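PDB 5Y2A: insect group II chitinase from Ostrinia furnacalis, which probably hydrolyses chitin, as a family 18 glycoside hydrolase whose second catalytic domain is the part present here. Local coordinates for residues 111-116 and 159-164; 120-125 and 150-155. One frame throughout, in Å; residues are numbered along the deposited sequence.

Interaction 1 (111-116 and 159-164); sequences FLEQYG and RGMLLS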
# COMPACT_ATOMS: atom_id res chain seq x y z
N PHE A 111 -27.25 13.62 -1.31
CA PHE A 111 -26.54 12.36 -1.52
C PHE A 111 -26.99 11.31 -0.51
O PHE A 111 -27.30 10.17 -0.87
CB PHE A 111 -25.03 12.60 -1.43
CG PHE A 111 -24.19 11.45 -1.94
CD1 PHE A 111 -23.87 10.39 -1.11
CD2 PHE A 111 -23.71 11.45 -3.24
CE1 PHE A 111 -23.09 9.33 -1.57
CE2 PHE A 111 -22.93 10.40 -3.71
CZ PHE A 111 -22.62 9.34 -2.87
N LEU A 112 -27.04 11.69 0.76
CA LEU A 112 -27.41 10.75 1.81
C LEU A 112 -28.84 10.25 1.63
O LEU A 112 -29.11 9.05 1.70
CB LEU A 112 -27.23 11.41 3.17
CG LEU A 112 -25.78 11.82 3.45
CD1 LEU A 112 -25.71 12.80 4.61
CD2 LEU A 112 -24.94 10.58 3.72
N GLU A 113 -29.78 11.18 1.39
CA GLU A 113 -31.18 10.78 1.22
C GLU A 113 -31.37 9.93 -0.03
O GLU A 113 -32.23 9.04 -0.04
CB GLU A 113 -32.07 12.02 1.16
CG GLU A 113 -32.00 12.84 2.42
CD GLU A 113 -33.08 13.89 2.48
OE1 GLU A 113 -33.45 14.27 3.61
OE2 GLU A 113 -33.58 14.31 1.42
N GLN A 114 -30.58 10.19 -1.07
CA GLN A 114 -30.65 9.41 -2.30
C GLN A 114 -30.50 7.92 -2.03
O GLN A 114 -31.16 7.09 -2.66
CB GLN A 114 -29.57 9.89 -3.27
CG GLN A 114 -29.45 9.09 -4.57
CD GLN A 114 -30.65 9.25 -5.48
OE1 GLN A 114 -31.32 10.29 -5.47
NE2 GLN A 114 -30.93 8.22 -6.27
N TYR A 115 -29.61 7.55 -1.10
CA TYR A 115 -29.33 6.15 -0.83
C TYR A 115 -29.92 5.65 0.48
O TYR A 115 -29.70 4.48 0.84
CB TYR A 115 -27.82 5.92 -0.85
CG TYR A 115 -27.22 6.27 -2.19
CD1 TYR A 115 -27.52 5.51 -3.31
CD2 TYR A 115 -26.41 7.38 -2.33
CE1 TYR A 115 -26.99 5.84 -4.55
CE2 TYR A 115 -25.88 7.72 -3.56
CZ TYR A 115 -26.18 6.95 -4.66
OH TYR A 115 -25.65 7.29 -5.88
N GLY A 116 -30.69 6.47 1.19
CA GLY A 116 -31.33 6.04 2.41
C GLY A 116 -30.49 6.12 3.66
O GLY A 116 -30.80 5.45 4.65
N ARG A 159 -33.55 17.77 8.91
CA ARG A 159 -33.81 16.51 8.23
C ARG A 159 -33.85 15.32 9.17
O ARG A 159 -34.14 14.21 8.71
CB ARG A 159 -32.74 16.27 7.16
CG ARG A 159 -32.76 17.24 5.99
CD ARG A 159 -33.90 16.80 5.11
NE ARG A 159 -34.20 17.67 3.98
CZ ARG A 159 -35.13 17.38 3.08
NH1 ARG A 159 -35.81 16.24 3.17
NH2 ARG A 159 -35.38 18.21 2.07
N GLY A 160 -33.60 15.52 10.46
CA GLY A 160 -33.56 14.41 11.39
C GLY A 160 -32.40 13.46 11.15
O GLY A 160 -32.52 12.26 11.44
N MET A 161 -31.29 13.95 10.62
CA MET A 161 -30.15 13.10 10.34
C MET A 161 -29.09 13.22 11.42
O MET A 161 -29.02 14.19 12.17
CB MET A 161 -29.56 13.41 8.96
CG MET A 161 -30.50 13.02 7.83
SD MET A 161 -29.78 13.12 6.18
CE MET A 161 -29.21 14.80 6.17
N LEU A 162 -28.24 12.19 11.48
CA LEU A 162 -27.21 12.08 12.49
C LEU A 162 -25.87 12.54 11.93
O LEU A 162 -25.60 12.41 10.73
CB LEU A 162 -27.09 10.63 12.97
CG LEU A 162 -28.35 10.04 13.61
CD1 LEU A 162 -28.18 8.55 13.88
CD2 LEU A 162 -28.65 10.79 14.90
N LEU A 163 -25.05 13.11 12.80
CA LEU A 163 -23.73 13.60 12.42
C LEU A 163 -22.73 13.12 13.46
O LEU A 163 -22.91 13.37 14.65
CB LEU A 163 -23.71 15.13 12.32
CG LEU A 163 -22.40 15.78 11.89
CD1 LEU A 163 -22.06 15.42 10.45
CD2 LEU A 163 -22.44 17.29 12.09
N SER A 164 -21.69 12.43 13.00
CA SER A 164 -20.66 11.91 13.88
C SER A 164 -19.30 12.14 13.24
O SER A 164 -19.19 12.53 12.08
CB SER A 164 -20.87 10.41 14.17
OG SER A 164 -20.87 9.67 12.96
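E113 and R159 both set out with CG anti to the carbonyl carbon, but E113 then runs on extended beyond CG (chi2 -168°), while the arginine bends at chi2 (-78°) before straightening. The two chains cross at about a right angle, which brings the carboxylate over the guanidinium, with the two planes 81° apart. OE1 of E113 makes the salt bridge to NH1 of R159 at 3.1 Å, and it also sits 3.0 Å from the arginine CD. OE2 of E113 stands 3.4 Å above one guanidinium face, offset toward the rim. No hydrogen bond crosses here, and the pairing reads as charge attraction over a face. Beside the ion pair the contact is apolar: M161 SD lies 4.3 Å from CB of L112 and 4.4 Å from CG of E113. With an alanine here instead of E113, R159 would probably be left without this carboxylate mate and freer to swing, and the M161 sulfur would lose the methylene beside it. Both chain turns are Schellman motifs, closing on G116 and G160. The contact thus ties the end of helix 98-115 to the turn leading from helix 141-159 into strand 162-167. On the inner side, L112 and M161 both rest on F156 of helix 141-159, and L112 also touches L78 of strand 75-81.

Interaction 2 (120-125 and 150-155); sequences LDLDWE and KELRKA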
# COMPACT_ATOMS: atom_id res chain seq x y z
N LEU A 120 -24.16 11.14 8.41
CA LEU A 120 -22.80 11.21 7.89
C LEU A 120 -21.79 11.10 9.02
O LEU A 120 -21.96 11.72 10.07
CB LEU A 120 -22.58 12.52 7.11
CG LEU A 120 -21.20 12.77 6.49
CD1 LEU A 120 -20.99 11.89 5.26
CD2 LEU A 120 -21.03 14.24 6.13
N ASP A 121 -20.75 10.30 8.80
CA ASP A 121 -19.64 10.16 9.73
C ASP A 121 -18.40 10.76 9.07
O ASP A 121 -17.95 10.27 8.03
CB ASP A 121 -19.42 8.69 10.09
CG ASP A 121 -18.28 8.49 11.07
OD1 ASP A 121 -18.34 9.03 12.19
OD2 ASP A 121 -17.31 7.78 10.70
N LEU A 122 -17.84 11.80 9.67
CA LEU A 122 -16.68 12.49 9.12
C LEU A 122 -15.40 11.79 9.59
O LEU A 122 -15.19 11.64 10.79
CB LEU A 122 -16.68 13.96 9.55
CG LEU A 122 -17.85 14.81 9.05
CD1 LEU A 122 -17.90 16.13 9.78
CD2 LEU A 122 -17.75 15.04 7.54
N ASP A 123 -14.56 11.38 8.64
CA ASP A 123 -13.30 10.70 8.95
C ASP A 123 -12.14 11.37 8.20
O ASP A 123 -11.41 10.75 7.44
CB ASP A 123 -13.40 9.21 8.61
CG ASP A 123 -12.28 8.38 9.23
OD1 ASP A 123 -11.32 8.96 9.80
OD2 ASP A 123 -12.37 7.14 9.16
N TRP A 124 -11.98 12.67 8.44
CA TRP A 124 -10.84 13.40 7.89
C TRP A 124 -9.62 13.20 8.79
O TRP A 124 -9.65 13.56 9.97
CB TRP A 124 -11.18 14.88 7.75
CG TRP A 124 -10.05 15.74 7.24
CD1 TRP A 124 -8.90 15.33 6.62
CD2 TRP A 124 -9.98 17.17 7.32
NE1 TRP A 124 -8.11 16.42 6.32
CE2 TRP A 124 -8.75 17.56 6.74
CE3 TRP A 124 -10.83 18.16 7.83
CZ2 TRP A 124 -8.36 18.90 6.64
CZ3 TRP A 124 -10.44 19.48 7.73
CH2 TRP A 124 -9.22 19.84 7.14
N GLU A 125 -8.55 12.65 8.23
CA GLU A 125 -7.35 12.30 9.00
C GLU A 125 -6.16 13.12 8.49
O GLU A 125 -5.36 12.63 7.69
CB GLU A 125 -7.08 10.77 8.92
CG GLU A 125 -8.28 9.92 9.30
CD GLU A 125 -7.99 8.43 9.41
OE1 GLU A 125 -6.81 8.02 9.27
OE2 GLU A 125 -8.95 7.66 9.63
N LYS A 150 -20.63 22.58 12.57
CA LYS A 150 -21.78 23.38 12.99
C LYS A 150 -22.79 23.53 11.86
O LYS A 150 -24.00 23.41 12.09
CB LYS A 150 -21.33 24.77 13.47
CG LYS A 150 -20.63 24.79 14.81
CD LYS A 150 -20.40 26.23 15.26
CE LYS A 150 -18.93 26.60 15.21
NZ LYS A 150 -18.23 26.22 16.47
N GLU A 151 -22.32 23.77 10.64
CA GLU A 151 -23.24 24.00 9.53
C GLU A 151 -23.93 22.71 9.10
O GLU A 151 -25.12 22.72 8.77
CB GLU A 151 -22.50 24.65 8.36
CG GLU A 151 -22.02 26.04 8.71
CD GLU A 151 -20.82 26.47 7.90
OE1 GLU A 151 -20.48 25.78 6.92
OE2 GLU A 151 -20.20 27.49 8.27
N LEU A 152 -23.20 21.59 9.11
CA LEU A 152 -23.84 20.30 8.89
C LEU A 152 -24.87 20.01 9.98
O LEU A 152 -25.95 19.49 9.70
CB LEU A 152 -22.79 19.18 8.84
CG LEU A 152 -21.97 19.06 7.56
CD1 LEU A 152 -20.68 18.26 7.82
CD2 LEU A 152 -22.79 18.40 6.47
N ARG A 153 -24.53 20.34 11.23
CA ARG A 153 -25.47 20.13 12.34
C ARG A 153 -26.79 20.84 12.10
O ARG A 153 -27.87 20.25 12.26
CB ARG A 153 -24.83 20.59 13.66
CG ARG A 153 -25.79 20.62 14.85
CD ARG A 153 -25.93 19.27 15.51
NE ARG A 153 -26.88 18.39 14.84
CZ ARG A 153 -26.81 17.07 14.83
NH1 ARG A 153 -25.81 16.45 15.46
NH2 ARG A 153 -27.73 16.36 14.20
N LYS A 154 -26.74 22.12 11.71
CA LYS A 154 -27.99 22.86 11.49
C LYS A 154 -28.79 22.26 10.34
O LYS A 154 -30.01 22.08 10.45
CB LYS A 154 -27.73 24.35 11.29
CG LYS A 154 -27.33 25.07 12.57
CD LYS A 154 -27.52 26.58 12.47
CE LYS A 154 -27.19 27.29 13.79
NZ LYS A 154 -28.18 27.05 14.88
N ALA A 155 -28.13 21.96 9.22
CA ALA A 155 -28.87 21.41 8.09
C ALA A 155 -29.41 20.02 8.40
O ALA A 155 -30.54 19.69 8.01
CB ALA A 155 -27.99 21.37 6.84
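No flat group of the two segments takes part where L120 and L122 meet L152; rings from outside them flank the leucines instead, F104 on L152, F145 on L122 and F156 on L120, while the W124 indole stacks on Y91 beyond the contact. What remains is methyl against methyl, in the layer between barrel and helices of a TIM barrel, where strand 119-123, helix 141-159 and strand 162-167 form one beta-alpha-beta unit. L120 and L122 leave the strand on its helix-facing side. D121 goes the other way, into the barrel, where its carboxylate is hydrogen-bonded to Y8. Residues 118-125, the strand with the residues flanking it, spell the DxxDxDxE signature of family 18, whose final glutamate is the proton donor in well-studied relatives; D123 OD1 and E125 OE2 lie 2.7 Å apart. Backbones stay well separated, the CA atoms of L120 and L152 being 9.2 Å apart, so branched side chains have to span the gap. L122, with CG anti to its carbonyl carbon (chi1 -63°), reaches tip to tip toward L152, while L120, two residues earlier on the same side of the strand, brings its CD2. The contact is small, burying 94 Å² in all, but every residue in it is buried. Around it, V105 of helix 98-115 also packs on L152, and V149 of the same helix as L152 packs on L122. The closest approaches both use CD1 of L152: it lies 4.0 Å from CD1 of L122 and 4.4 Å from CD2 of L120.

Interactions 1 and 2 have centres about 11 Å apart and are joined by neighbouring parallel barrel strands, 119-123 and 162-167. S164 O is 2.9 Å from L122 N and S164 OG is 2.7 Å from D121 OD1, both probable hydrogen bonds. The hydrophobic layer is continuous too, since L112 of interaction 1 touches L120 of interaction 2, and L163 touches L152. Interaction 1 belongs to the start of these strands, where helices end and strands begin; 120-125 runs toward the opposite end, where family 18 enzymes keep the catalytic glutamate. Neither contact includes Y212, N225 and N229, which surround the glycan seen here, probably one attached at the N225 sequon rather than substrate.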